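Local coordinates for Succinylglutamatedesuccinylase/aspartoacylase (Rhodobacter sphaeroides 2.4.1, PDB 3CDX), which probably acts as a metal-dependent hydrolase of linear amide or ester bonds, within the succinylglutamate desuccinylase/aspartoacylase family, at residues 137-142 and 201-206; 116-121 and 129-134; 173-178 and 207-212; 54-59 and 238-243; 44-49 and 89-94. All blocks are in the same frame, centred on the assembly; numbering follows the deposited sequence.

Overall arrangement
The five contacts assemble the alpha/beta core of one chain from both faces of its strands. Contact 5 pairs strands 40-50 and 87-92, and Leu-58 N and Leu-58 O of contact 4 extend that pairing on the next strand; the centres of contacts 4 and 5 lie about 12 Å apart. Contacts 3 and 4 put helix 169-182 and the end of helix 223-239 on one face, also with centres about 12 Å apart. Contacts 1 and 2 share helix 126-138 on the other face. Contact 2 comes nearest the bound calcium ion, which is held by His-63, Glu-66 and His-149: the Phe-118 side chain is about 10 Å from it, that of Val-203 in contact 1 about 13 Å.

Contact 1. Residues 137-142 and 201-206; sequences VILPMA and SCVERR
Two helix ends meet here on one face of the central strands: the 3-10 turn 139-141 that follows helix 126-138, and the last turn of helix 199-205 with Arg-206 just after it; Leu-139 packs against Cys-202, Val-203 and Arg-206. No hydrogen bond crosses between the segments, so the evidence for the contact is carbon packing. Leu-139 CD2 does most of the touching. It reaches the helix backbone at Val-203 N, 3.5 Å away, and also lies 3.7 Å from Cys-202 CB. The other branch goes to a side chain, Leu-139 CD1 standing 3.8 Å from Val-203 CG2, with the two side chains crossing at about a right angle. Leu-139 holds CG anti to its own nitrogen (chi1 -178°), which carries CG on toward helix 199-205, where chi2 (53°) spreads the two methyls.

Arg-206 closes the exposed side. Its chain is extended from CG to NE, so it runs past the leucine, with CD 3.8 Å from Leu-139 CD2, and brings the guanidinium alongside Pro-140. Pro-140 CG sits over one face of that group, displaced toward the rim, with NH1 of Arg-206 its nearest atom at 3.5 Å. The proline thus offers a hydrocarbon surface to a flat cation whose charge is met elsewhere: Arg-206 NE forms a salt bridge with Asp-135 of helix 126-138.

Around this junction Leu-139 also packs on Leu-57 and Val-203 on Ser-210, so the 3-10 turn rests on strand 55-60 and the end of helix 199-205 on strand 209-214, with Phe-118 of the 116-121 loop at Cys-202.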
# COMPACT_ATOMS: atom_id res chain seq x y z
N VAL A 137 -22.55 -9.90 -24.03
CA VAL A 137 -22.61 -9.08 -25.24
C VAL A 137 -21.78 -9.68 -26.36
O VAL A 137 -22.22 -9.76 -27.51
CB VAL A 137 -22.14 -7.62 -24.95
CG1 VAL A 137 -22.14 -6.76 -26.23
CG2 VAL A 137 -23.02 -6.98 -23.83
N ILE A 138 -20.55 -10.08 -26.06
CA ILE A 138 -19.64 -10.53 -27.13
C ILE A 138 -19.84 -12.02 -27.39
O ILE A 138 -20.11 -12.43 -28.53
CB ILE A 138 -18.14 -10.18 -26.77
CG1 ILE A 138 -17.96 -8.65 -26.62
CG2 ILE A 138 -17.19 -10.77 -27.79
CD1 ILE A 138 -18.30 -7.78 -27.90
N LEU A 139 -19.74 -12.82 -26.34
CA LEU A 139 -19.78 -14.30 -26.47
C LEU A 139 -20.98 -14.94 -27.23
O LEU A 139 -20.76 -15.86 -28.01
CB LEU A 139 -19.55 -14.97 -25.12
CG LEU A 139 -19.52 -16.48 -25.07
CD1 LEU A 139 -18.47 -16.99 -26.12
CD2 LEU A 139 -19.25 -17.00 -23.64
N PRO A 140 -22.22 -14.45 -27.02
CA PRO A 140 -23.34 -15.06 -27.78
C PRO A 140 -23.20 -14.98 -29.31
O PRO A 140 -23.91 -15.68 -30.02
CB PRO A 140 -24.58 -14.25 -27.30
CG PRO A 140 -24.15 -13.73 -25.92
CD PRO A 140 -22.71 -13.38 -26.12
N MET A 141 -22.37 -14.08 -29.83
CA MET A 141 -22.21 -13.98 -31.30
C MET A 141 -21.38 -15.13 -31.91
O MET A 141 -21.38 -15.31 -33.11
CB MET A 141 -21.58 -12.64 -31.68
CG MET A 141 -22.55 -11.42 -31.62
SD MET A 141 -21.74 -9.87 -32.11
CE MET A 141 -20.69 -9.51 -30.70
N ALA A 142 -20.70 -15.91 -31.08
CA ALA A 142 -19.71 -16.90 -31.55
C ALA A 142 -20.23 -18.29 -31.79
O ALA A 142 -21.06 -18.79 -31.04
CB ALA A 142 -18.53 -16.99 -30.57
N SER A 201 -15.79 -21.63 -19.11
CA SER A 201 -17.00 -22.26 -18.56
C SER A 201 -18.26 -21.56 -19.07
O SER A 201 -19.31 -22.19 -19.21
CB SER A 201 -16.97 -22.36 -17.03
OG SER A 201 -17.15 -21.09 -16.43
N CYS A 202 -18.15 -20.26 -19.37
CA CYS A 202 -19.23 -19.52 -20.01
C CYS A 202 -19.47 -20.00 -21.43
O CYS A 202 -20.60 -20.24 -21.81
CB CYS A 202 -18.92 -18.03 -20.05
SG CYS A 202 -19.07 -17.27 -18.48
N VAL A 203 -18.39 -20.11 -22.20
CA VAL A 203 -18.46 -20.60 -23.58
C VAL A 203 -19.13 -21.98 -23.59
O VAL A 203 -20.01 -22.25 -24.42
CB VAL A 203 -17.05 -20.70 -24.24
CG1 VAL A 203 -17.17 -21.23 -25.69
CG2 VAL A 203 -16.25 -19.33 -24.18
N GLU A 204 -18.71 -22.83 -22.64
CA GLU A 204 -19.22 -24.18 -22.51
C GLU A 204 -20.69 -24.18 -22.11
O GLU A 204 -21.49 -24.87 -22.73
CB GLU A 204 -18.34 -25.02 -21.57
CG GLU A 204 -17.18 -25.71 -22.35
CD GLU A 204 -15.94 -26.03 -21.50
OE1 GLU A 204 -16.05 -25.92 -20.27
OE2 GLU A 204 -14.85 -26.39 -22.07
N ARG A 205 -21.05 -23.37 -21.12
CA ARG A 205 -22.45 -23.28 -20.70
C ARG A 205 -23.38 -22.90 -21.86
O ARG A 205 -24.49 -23.43 -21.96
CB ARG A 205 -22.60 -22.28 -19.56
N ARG A 206 -22.92 -22.02 -22.74
CA ARG A 206 -23.67 -21.62 -23.92
C ARG A 206 -23.58 -22.62 -25.08
O ARG A 206 -24.15 -22.40 -26.16
CB ARG A 206 -23.19 -20.24 -24.38
CG ARG A 206 -23.65 -19.09 -23.47
CD ARG A 206 -22.97 -17.72 -23.82
NE ARG A 206 -23.40 -16.71 -22.86
CZ ARG A 206 -24.57 -16.07 -22.89
NH1 ARG A 206 -25.42 -16.28 -23.87
NH2 ARG A 206 -24.88 -15.18 -21.94

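Contact 2. Residues 116-121 and 129-134; sequences RCFPGD and MLAHFL
The ring of Phe-118 has one face covered by Ala-131, whose CB stands over its centre, while Leu-134 CB comes to the ring edge, near its plane. This is a loop folded back on the helix it leads into: residues 116-121 run against helix 126-138. The CH-pi contact is nearly perpendicular, with Ala-131 CB 3.6 Å from the ring centroid and only 13° off the normal. Leu-134 CB is 4.2 Å from Phe-118 CE2. With CG anti to its carbonyl carbon (chi1 -74°), Phe-118 brings its ring over Ala-131 with one edge at Leu-134, although its CB does not point there. The ring of Phe-199 meets the phenylalanine at an incline, and the side chain of Phe-118 lies about 8 Å from those of His-63 and His-149, ligands of the calcium ion. Replacing Phe-118 by an alanine would probably leave the methyl of Ala-131 and the flank of Leu-134 without their cover and open a gap near the metal site.

Beyond the ring the backbone itself touches the helix. A cis peptide precedes Pro-119, and at Gly-120 a CB would fall 2.5 Å from His-132 N, so any side chain would clash. The assembly adds a polar tie, Phe-118 O accepting a hydrogen bond from Arg-123 of the second subunit. No conventional hydrogen bond joins the two segments; instead Pro-119 O receives a CA-H...O contact from His-132, its CA 3.2 Å away with an angle of 144° at the hydrogen.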
# COMPACT_ATOMS: atom_id res chain seq x y z
N ARG A 116 -12.20 -15.74 -12.19
CA ARG A 116 -13.00 -16.34 -11.14
C ARG A 116 -14.28 -15.51 -10.98
O ARG A 116 -14.97 -15.66 -9.96
CB ARG A 116 -12.22 -16.38 -9.80
CG ARG A 116 -10.88 -17.11 -9.82
CD ARG A 116 -11.04 -18.57 -10.28
NE ARG A 116 -9.80 -19.35 -10.22
CZ ARG A 116 -9.07 -19.71 -11.28
NH1 ARG A 116 -9.42 -19.36 -12.51
NH2 ARG A 116 -7.95 -20.43 -11.10
N CYS A 117 -14.57 -14.62 -11.97
CA CYS A 117 -15.69 -13.65 -11.90
C CYS A 117 -16.86 -13.89 -12.87
O CYS A 117 -17.86 -13.17 -12.81
CB CYS A 117 -15.22 -12.19 -12.09
SG CYS A 117 -14.26 -11.53 -10.72
N PHE A 118 -16.74 -14.85 -13.77
CA PHE A 118 -17.80 -15.09 -14.75
C PHE A 118 -18.96 -15.87 -14.11
O PHE A 118 -18.74 -16.66 -13.18
CB PHE A 118 -17.24 -15.84 -15.94
CG PHE A 118 -16.38 -14.99 -16.84
CD1 PHE A 118 -15.02 -14.91 -16.65
CD2 PHE A 118 -16.95 -14.25 -17.88
CE1 PHE A 118 -14.23 -14.13 -17.46
CE2 PHE A 118 -16.18 -13.47 -18.71
CZ PHE A 118 -14.81 -13.41 -18.50
N PRO A 119 -20.20 -15.69 -14.64
CA PRO A 119 -20.59 -14.83 -15.77
C PRO A 119 -20.63 -13.30 -15.51
O PRO A 119 -20.84 -12.52 -16.45
CB PRO A 119 -21.98 -15.38 -16.16
CG PRO A 119 -22.52 -16.01 -14.89
CD PRO A 119 -21.33 -16.48 -14.11
N GLY A 120 -20.42 -12.88 -14.26
CA GLY A 120 -20.24 -11.48 -13.92
C GLY A 120 -21.51 -10.77 -13.51
O GLY A 120 -22.61 -11.31 -13.64
N ASP A 121 -21.37 -9.51 -13.10
CA ASP A 121 -22.47 -8.71 -12.58
C ASP A 121 -22.32 -7.32 -13.21
O ASP A 121 -21.29 -6.67 -13.01
CB ASP A 121 -22.38 -8.70 -11.04
CG ASP A 121 -23.38 -7.74 -10.35
OD1 ASP A 121 -24.17 -7.02 -11.01
OD2 ASP A 121 -23.35 -7.71 -9.10
N MET A 129 -17.98 -6.36 -14.04
CA MET A 129 -18.72 -5.69 -15.12
C MET A 129 -18.12 -6.04 -16.51
O MET A 129 -18.83 -6.24 -17.52
CB MET A 129 -18.67 -4.16 -14.85
CG MET A 129 -18.83 -3.27 -16.08
SD MET A 129 -18.58 -1.47 -15.83
CE MET A 129 -16.82 -1.42 -16.37
N LEU A 130 -16.80 -6.13 -16.54
CA LEU A 130 -16.12 -6.57 -17.75
C LEU A 130 -16.41 -8.05 -18.06
O LEU A 130 -16.62 -8.41 -19.19
CB LEU A 130 -14.59 -6.28 -17.66
CG LEU A 130 -13.75 -6.72 -18.87
CD1 LEU A 130 -14.31 -6.05 -20.20
CD2 LEU A 130 -12.27 -6.38 -18.61
N ALA A 131 -16.42 -8.91 -17.05
CA ALA A 131 -16.75 -10.30 -17.29
C ALA A 131 -18.18 -10.39 -17.86
O ALA A 131 -18.42 -11.14 -18.78
CB ALA A 131 -16.62 -11.11 -16.03
N HIS A 132 -19.12 -9.61 -17.30
CA HIS A 132 -20.50 -9.63 -17.81
C HIS A 132 -20.61 -9.20 -19.29
O HIS A 132 -21.29 -9.86 -20.11
CB HIS A 132 -21.44 -8.81 -16.93
CG HIS A 132 -22.79 -8.57 -17.55
ND1 HIS A 132 -23.09 -7.43 -18.26
CD2 HIS A 132 -23.92 -9.34 -17.56
CE1 HIS A 132 -24.34 -7.50 -18.70
NE2 HIS A 132 -24.86 -8.65 -18.29
N PHE A 133 -19.93 -8.11 -19.65
CA PHE A 133 -19.93 -7.63 -21.05
C PHE A 133 -19.42 -8.72 -21.98
O PHE A 133 -19.96 -8.91 -23.05
CB PHE A 133 -19.06 -6.37 -21.17
CG PHE A 133 -18.84 -5.87 -22.61
CD1 PHE A 133 -19.82 -5.12 -23.27
CD2 PHE A 133 -17.64 -6.13 -23.28
CE1 PHE A 133 -19.63 -4.67 -24.57
CE2 PHE A 133 -17.44 -5.67 -24.60
CZ PHE A 133 -18.45 -4.94 -25.25
N LEU A 134 -18.37 -9.43 -21.59
CA LEU A 134 -17.79 -10.41 -22.49
C LEU A 134 -18.73 -11.60 -22.72
O LEU A 134 -18.86 -12.05 -23.83
CB LEU A 134 -16.46 -10.89 -21.99
CG LEU A 134 -15.39 -9.90 -22.35
CD1 LEU A 134 -14.44 -9.86 -21.16
CD2 LEU A 134 -14.68 -10.29 -23.71

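Contact 3. Residues 173-178 and 207-212; sequences ARTLAA and GIVSLG
Thr-175 and Val-209 meet through their first torsions. At chi1 -47° the threonine sets OG1 beside its own nitrogen and CG2 anti to it, so the two branches part: OG1 faces Val-209 CG1 at 3.9 Å, and CG2 goes to Ser-210 O at 3.4 Å. Val-209, with chi1 176°, likewise splits its methyls, CG1 to Thr-175 and CG2 to Arg-174. The arginine is extended from CG to NE and crosses the valine at about a right angle, so that Val-209 CG2 lies over one face of the guanidinium, offset toward its rim and 3.8 Å from NH1.

The polar link is a bridging water. It donates to Thr-175 OG1 at 2.7 Å and accepts from Ser-210 N at 3.0 Å, satisfying a strand N-H, while the threonine hydroxyl is also bonded to Leu-171 O one turn earlier in the helix. Farther along, Leu-211 CD1 packs 4.2 Å from Ala-178 CB.

This is helix-on-sheet packing, with axes 8.3 Å apart and crossing at -40°. The strand is reached through the Schellman motif at Gly-207, which ends helix 199-205. Ser-210 turns to that helix, touching Val-203 and Glu-204, whereas Val-209 points to helix 169-182 and the end of Leu-211 reaches it; strand 209-214 is thus sandwiched between the two, with strands 144-148 and 160-163 at its sides.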
# COMPACT_ATOMS: atom_id res chain seq x y z
N ALA A 173 -16.10 -34.66 -30.07
CA ALA A 173 -15.48 -34.87 -31.37
C ALA A 173 -15.24 -33.54 -32.07
O ALA A 173 -14.20 -33.32 -32.70
CB ALA A 173 -16.36 -35.76 -32.24
N ARG A 174 -16.24 -32.67 -31.99
CA ARG A 174 -16.16 -31.39 -32.65
C ARG A 174 -15.07 -30.51 -32.04
O ARG A 174 -14.36 -29.81 -32.76
CB ARG A 174 -17.50 -30.69 -32.57
CG ARG A 174 -17.66 -29.75 -33.71
CD ARG A 174 -18.98 -29.03 -33.73
NE ARG A 174 -18.84 -27.88 -34.62
CZ ARG A 174 -19.60 -26.80 -34.56
NH1 ARG A 174 -20.56 -26.71 -33.63
NH2 ARG A 174 -19.39 -25.79 -35.40
N THR A 175 -14.96 -30.53 -30.72
CA THR A 175 -13.93 -29.77 -30.00
C THR A 175 -12.55 -30.40 -30.21
O THR A 175 -11.59 -29.70 -30.55
CB THR A 175 -14.27 -29.58 -28.51
OG1 THR A 175 -15.65 -29.15 -28.37
CG2 THR A 175 -13.29 -28.53 -27.87
N LEU A 176 -12.46 -31.73 -30.09
CA LEU A 176 -11.19 -32.44 -30.40
C LEU A 176 -10.64 -32.11 -31.78
O LEU A 176 -9.43 -31.90 -31.96
CB LEU A 176 -11.37 -33.94 -30.25
CG LEU A 176 -11.48 -34.48 -28.81
CD1 LEU A 176 -11.96 -35.93 -28.84
CD2 LEU A 176 -10.15 -34.34 -28.06
N ALA A 177 -11.54 -32.01 -32.74
CA ALA A 177 -11.16 -31.71 -34.11
C ALA A 177 -10.65 -30.30 -34.26
O ALA A 177 -9.77 -30.04 -35.09
CB ALA A 177 -12.35 -31.92 -35.02
N ALA A 178 -11.21 -29.36 -33.51
CA ALA A 178 -10.75 -27.98 -33.60
C ALA A 178 -9.37 -27.86 -32.97
O ALA A 178 -8.50 -27.16 -33.48
CB ALA A 178 -11.77 -27.01 -32.95
N GLY A 207 -22.86 -23.73 -24.88
CA GLY A 207 -22.78 -24.78 -25.90
C GLY A 207 -22.04 -24.39 -27.17
O GLY A 207 -22.31 -24.93 -28.25
N ILE A 208 -21.13 -23.44 -27.05
CA ILE A 208 -20.24 -22.98 -28.13
C ILE A 208 -18.95 -23.80 -28.04
O ILE A 208 -18.51 -24.13 -26.94
CB ILE A 208 -19.94 -21.44 -27.90
CG1 ILE A 208 -21.23 -20.61 -28.05
CG2 ILE A 208 -18.77 -20.91 -28.75
CD1 ILE A 208 -21.26 -19.29 -27.26
N VAL A 209 -18.35 -24.16 -29.17
CA VAL A 209 -17.05 -24.86 -29.16
C VAL A 209 -15.98 -23.98 -28.49
O VAL A 209 -15.79 -22.84 -28.87
CB VAL A 209 -16.60 -25.27 -30.56
CG1 VAL A 209 -15.24 -25.89 -30.51
CG2 VAL A 209 -17.63 -26.27 -31.19
N SER A 210 -15.33 -24.50 -27.46
CA SER A 210 -14.40 -23.72 -26.66
C SER A 210 -13.02 -24.39 -26.63
O SER A 210 -12.90 -25.57 -26.23
CB SER A 210 -15.00 -23.60 -25.25
OG SER A 210 -14.07 -23.19 -24.28
N LEU A 211 -12.00 -23.65 -27.06
CA LEU A 211 -10.60 -24.02 -26.88
C LEU A 211 -9.90 -23.05 -25.94
O LEU A 211 -10.15 -21.84 -25.99
CB LEU A 211 -9.86 -23.99 -28.23
CG LEU A 211 -10.05 -25.13 -29.22
CD1 LEU A 211 -9.09 -24.90 -30.44
CD2 LEU A 211 -9.79 -26.50 -28.54
N GLY A 212 -9.02 -23.56 -25.10
CA GLY A 212 -8.10 -22.72 -24.34
C GLY A 212 -6.73 -22.95 -24.95
O GLY A 212 -6.57 -23.89 -25.75
O HOH W 1 -16.04 -27.27 -26.45

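Contact 4. Residues 54-59 and 238-243; sequences PTVLLT and KHMGVI
Pro-54 starts the contact, laying its ring against Met-240 and Val-242 just before strand 55-60 begins. Its CG is 3.6 Å from the carbonyl oxygen of Met-240 and 3.9 Å from Met-240 CE. That methyl reaches the ring because the methionine chain is folded at both chi2 (-71°) and chi3 (-65°). On the same CG, Val-242 CG2 also approaches to 3.9 Å, the two side chains sliding past each other in opposite directions.

Thr-55 turns the other way, and the next residue facing the partner is Val-56. Its CG2 meets Val-242 CG2 at 4.1 Å and, more loosely, Met-240 CG at 4.3 Å. The side-chain contacts are apolar, and no hydrogen bond joins the segments. Met-240 and Val-242 flank Gly-241, whose positive phi forms the Schellman motif closing helix 223-239, with its nitrogen 3.0 Å from Lys-238 O. This turn lets both side chains point back to the strand.

The contact thus sets the turn after helix 223-239 against the start of strand 55-60, on one face of the sheet. Beside it Met-240 also touches Ile-144 of strand 144-148, and Val-242 touches Val-89 of strand 87-92, so the turn spans three neighbouring strands.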
# COMPACT_ATOMS: atom_id res chain seq x y z
N PRO A 54 -19.44 -19.03 -40.27
CA PRO A 54 -19.56 -19.01 -38.81
C PRO A 54 -18.76 -17.85 -38.20
O PRO A 54 -17.96 -17.18 -38.90
CB PRO A 54 -18.98 -20.37 -38.40
CG PRO A 54 -18.01 -20.71 -39.46
CD PRO A 54 -18.54 -20.10 -40.74
N THR A 55 -19.00 -17.59 -36.91
CA THR A 55 -18.29 -16.51 -36.24
C THR A 55 -17.21 -17.15 -35.38
O THR A 55 -17.52 -18.03 -34.59
CB THR A 55 -19.23 -15.62 -35.40
OG1 THR A 55 -20.09 -14.87 -36.27
CG2 THR A 55 -18.40 -14.62 -34.50
N VAL A 56 -15.96 -16.70 -35.54
CA VAL A 56 -14.86 -17.12 -34.67
C VAL A 56 -14.48 -16.00 -33.71
O VAL A 56 -14.12 -14.92 -34.13
CB VAL A 56 -13.62 -17.55 -35.49
CG1 VAL A 56 -12.45 -17.87 -34.57
CG2 VAL A 56 -13.98 -18.74 -36.44
N LEU A 57 -14.53 -16.28 -32.41
CA LEU A 57 -14.17 -15.26 -31.43
C LEU A 57 -12.83 -15.61 -30.81
O LEU A 57 -12.66 -16.72 -30.27
CB LEU A 57 -15.27 -15.10 -30.37
CG LEU A 57 -14.95 -14.36 -29.06
CD1 LEU A 57 -14.70 -12.85 -29.26
CD2 LEU A 57 -16.05 -14.63 -28.04
N LEU A 58 -11.91 -14.65 -30.88
CA LEU A 58 -10.50 -14.80 -30.46
C LEU A 58 -10.23 -13.81 -29.33
O LEU A 58 -10.36 -12.58 -29.53
CB LEU A 58 -9.54 -14.53 -31.65
CG LEU A 58 -9.70 -15.47 -32.86
CD1 LEU A 58 -8.84 -15.04 -33.97
CD2 LEU A 58 -9.48 -16.96 -32.51
N THR A 59 -9.95 -14.32 -28.14
CA THR A 59 -9.71 -13.44 -27.00
C THR A 59 -8.32 -13.66 -26.45
O THR A 59 -7.84 -14.80 -26.43
CB THR A 59 -10.79 -13.60 -25.85
OG1 THR A 59 -10.90 -14.98 -25.45
CG2 THR A 59 -12.14 -13.07 -26.32
N LYS A 238 -9.12 -21.49 -40.90
CA LYS A 238 -9.10 -22.40 -42.05
C LYS A 238 -10.01 -23.61 -41.79
O LYS A 238 -10.84 -23.93 -42.63
CB LYS A 238 -7.66 -22.82 -42.40
CG LYS A 238 -6.82 -21.63 -42.87
CD LYS A 238 -5.39 -22.05 -43.08
CE LYS A 238 -4.60 -20.94 -43.74
NZ LYS A 238 -3.11 -21.26 -43.58
N HIS A 239 -9.87 -24.22 -40.61
CA HIS A 239 -10.71 -25.31 -40.16
C HIS A 239 -12.18 -24.94 -40.24
O HIS A 239 -13.02 -25.74 -40.62
CB HIS A 239 -10.38 -25.68 -38.72
CG HIS A 239 -11.28 -26.71 -38.12
ND1 HIS A 239 -11.26 -28.03 -38.49
CD2 HIS A 239 -12.22 -26.61 -37.15
CE1 HIS A 239 -12.15 -28.71 -37.79
NE2 HIS A 239 -12.74 -27.88 -36.95
N MET A 240 -12.50 -23.71 -39.89
CA MET A 240 -13.91 -23.39 -39.82
C MET A 240 -14.45 -22.93 -41.17
O MET A 240 -15.66 -22.69 -41.29
CB MET A 240 -14.16 -22.34 -38.73
CG MET A 240 -13.94 -22.90 -37.33
SD MET A 240 -15.13 -24.09 -36.69
CE MET A 240 -16.56 -23.00 -36.63
N GLY A 241 -13.55 -22.82 -42.15
CA GLY A 241 -13.87 -22.38 -43.51
C GLY A 241 -14.10 -20.90 -43.67
O GLY A 241 -14.79 -20.45 -44.59
N VAL A 242 -13.52 -20.11 -42.76
CA VAL A 242 -13.68 -18.65 -42.75
C VAL A 242 -12.64 -17.98 -43.65
O VAL A 242 -12.89 -16.96 -44.25
CB VAL A 242 -13.66 -18.10 -41.27
CG1 VAL A 242 -13.70 -16.58 -41.22
CG2 VAL A 242 -14.81 -18.68 -40.49
N ILE A 243 -11.45 -18.58 -43.74
CA ILE A 243 -10.46 -18.15 -44.70
C ILE A 243 -9.97 -19.36 -45.48
O ILE A 243 -10.15 -20.50 -45.05
CB ILE A 243 -9.25 -17.41 -44.03
CG1 ILE A 243 -8.32 -18.41 -43.35
CG2 ILE A 243 -9.76 -16.34 -43.02
CD1 ILE A 243 -7.13 -17.79 -42.65

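Contact 5. Residues 44-49 and 89-94; sequences PITVVK and VIMLPA
Thr-46 and Met-91 are held by a pair of backbone hydrogen bonds, as are Val-48 and Val-89, as expected of antiparallel neighbours, the axes of the two strand segments running at 168° to each other. Thr-46 N reaches Met-91 O at 3.1 Å, and the return bond, Met-91 N to Thr-46 O, measures 2.9 Å. Between these hydrogen-bonded pairs lies the non-hydrogen-bonded pair Val-47 and Ile-90, side by side, with Val-47 CG2 3.8 Å from Ile-90 CG1. Ile-45 and Leu-92 likewise lie side by side, Ile-45 CG1 touching Leu-92 CG at 3.7 Å. Shortening Leu-92 to an alanine is likely to leave Ile-45 CG1 without its neighbour and open a gap beside Leu-57 and Leu-134, which the leucine also meets.

On the face of Thr-46 and Met-91, the methionine bends at chi3 (-65°) and lays CE 4.0 Å from Thr-46 CG2. A water lies 2.8 Å from Thr-46 OG1 and donates to Met-91 O, which therefore serves two donors.

Farther out, Val-300 of the third subunit packs on Pro-44 and Ala-94. Within the chain, strand 21-30 pairs with the far edge of 40-50, and strand 55-60 runs parallel to 87-92. Helix 68-79 covers the Thr-46 and Met-91 face, and Ile-138 of helix 126-138 meets Ile-90 and Leu-92 on the other.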
# COMPACT_ATOMS: atom_id res chain seq x y z
N PRO A 44 -9.61 -2.67 -26.88
CA PRO A 44 -9.60 -2.89 -28.35
C PRO A 44 -10.46 -4.07 -28.86
O PRO A 44 -10.38 -5.18 -28.33
CB PRO A 44 -8.11 -3.09 -28.68
CG PRO A 44 -7.41 -3.31 -27.38
CD PRO A 44 -8.25 -2.71 -26.29
N ILE A 45 -11.27 -3.79 -29.89
CA ILE A 45 -12.11 -4.79 -30.59
C ILE A 45 -12.06 -4.51 -32.10
O ILE A 45 -12.32 -3.37 -32.53
CB ILE A 45 -13.63 -4.71 -30.22
CG1 ILE A 45 -13.89 -4.90 -28.74
CG2 ILE A 45 -14.46 -5.74 -31.05
CD1 ILE A 45 -15.35 -4.58 -28.34
N THR A 46 -11.69 -5.54 -32.87
CA THR A 46 -11.67 -5.50 -34.33
C THR A 46 -12.61 -6.61 -34.81
O THR A 46 -12.58 -7.75 -34.30
CB THR A 46 -10.25 -5.72 -34.92
OG1 THR A 46 -9.34 -4.76 -34.38
CG2 THR A 46 -10.25 -5.53 -36.46
N VAL A 47 -13.47 -6.26 -35.76
CA VAL A 47 -14.41 -7.22 -36.37
C VAL A 47 -14.27 -7.11 -37.87
O VAL A 47 -14.25 -5.99 -38.43
CB VAL A 47 -15.89 -7.03 -35.93
CG1 VAL A 47 -16.44 -5.68 -36.37
CG2 VAL A 47 -16.79 -8.16 -36.48
N VAL A 48 -14.10 -8.28 -38.49
CA VAL A 48 -14.13 -8.41 -39.95
C VAL A 48 -15.33 -9.31 -40.29
O VAL A 48 -15.44 -10.44 -39.80
CB VAL A 48 -12.80 -9.01 -40.52
CG1 VAL A 48 -12.88 -9.20 -42.02
CG2 VAL A 48 -11.61 -8.12 -40.19
N LYS A 49 -16.22 -8.79 -41.13
CA LYS A 49 -17.37 -9.55 -41.60
C LYS A 49 -17.43 -9.50 -43.14
O LYS A 49 -17.36 -8.44 -43.74
CB LYS A 49 -18.65 -9.03 -40.96
CG LYS A 49 -19.92 -9.86 -41.25
CD LYS A 49 -21.15 -9.25 -40.59
CE LYS A 49 -22.42 -9.43 -41.43
NZ LYS A 49 -22.76 -10.84 -41.61
N VAL A 89 -15.05 -12.74 -37.95
CA VAL A 89 -13.96 -12.83 -36.97
C VAL A 89 -14.04 -11.62 -36.01
O VAL A 89 -14.00 -10.47 -36.44
CB VAL A 89 -12.58 -12.87 -37.65
CG1 VAL A 89 -11.46 -13.14 -36.61
CG2 VAL A 89 -12.55 -13.97 -38.77
N ILE A 90 -14.20 -11.93 -34.72
CA ILE A 90 -14.16 -10.94 -33.63
C ILE A 90 -12.89 -11.15 -32.79
O ILE A 90 -12.67 -12.25 -32.27
CB ILE A 90 -15.44 -11.04 -32.79
CG1 ILE A 90 -16.67 -10.81 -33.70
CG2 ILE A 90 -15.42 -10.00 -31.57
CD1 ILE A 90 -17.96 -11.27 -33.11
N MET A 91 -12.09 -10.09 -32.64
CA MET A 91 -10.73 -10.16 -32.05
C MET A 91 -10.60 -9.16 -30.91
O MET A 91 -10.73 -7.97 -31.13
CB MET A 91 -9.65 -9.90 -33.12
CG MET A 91 -9.58 -11.07 -34.18
SD MET A 91 -8.74 -10.70 -35.75
CE MET A 91 -9.88 -9.47 -36.40
N LEU A 92 -10.43 -9.68 -29.69
CA LEU A 92 -10.16 -8.85 -28.49
C LEU A 92 -8.86 -9.33 -27.96
O LEU A 92 -8.85 -10.22 -27.13
CB LEU A 92 -11.27 -8.99 -27.40
CG LEU A 92 -12.57 -8.24 -27.72
CD1 LEU A 92 -13.44 -9.05 -28.71
CD2 LEU A 92 -13.40 -7.89 -26.48
N PRO A 93 -7.74 -8.76 -28.45
CA PRO A 93 -6.43 -9.27 -28.04
C PRO A 93 -6.06 -8.90 -26.62
O PRO A 93 -5.16 -9.51 -26.07
CB PRO A 93 -5.47 -8.53 -28.97
CG PRO A 93 -6.18 -7.23 -29.26
CD PRO A 93 -7.62 -7.62 -29.40
N ALA A 94 -6.73 -7.93 -26.04
CA ALA A 94 -6.28 -7.36 -24.77
C ALA A 94 -7.47 -7.02 -23.90
O ALA A 94 -7.82 -5.88 -23.75
CB ALA A 94 -5.40 -6.13 -25.05
O HOH W 2 -8.66 -5.55 -31.82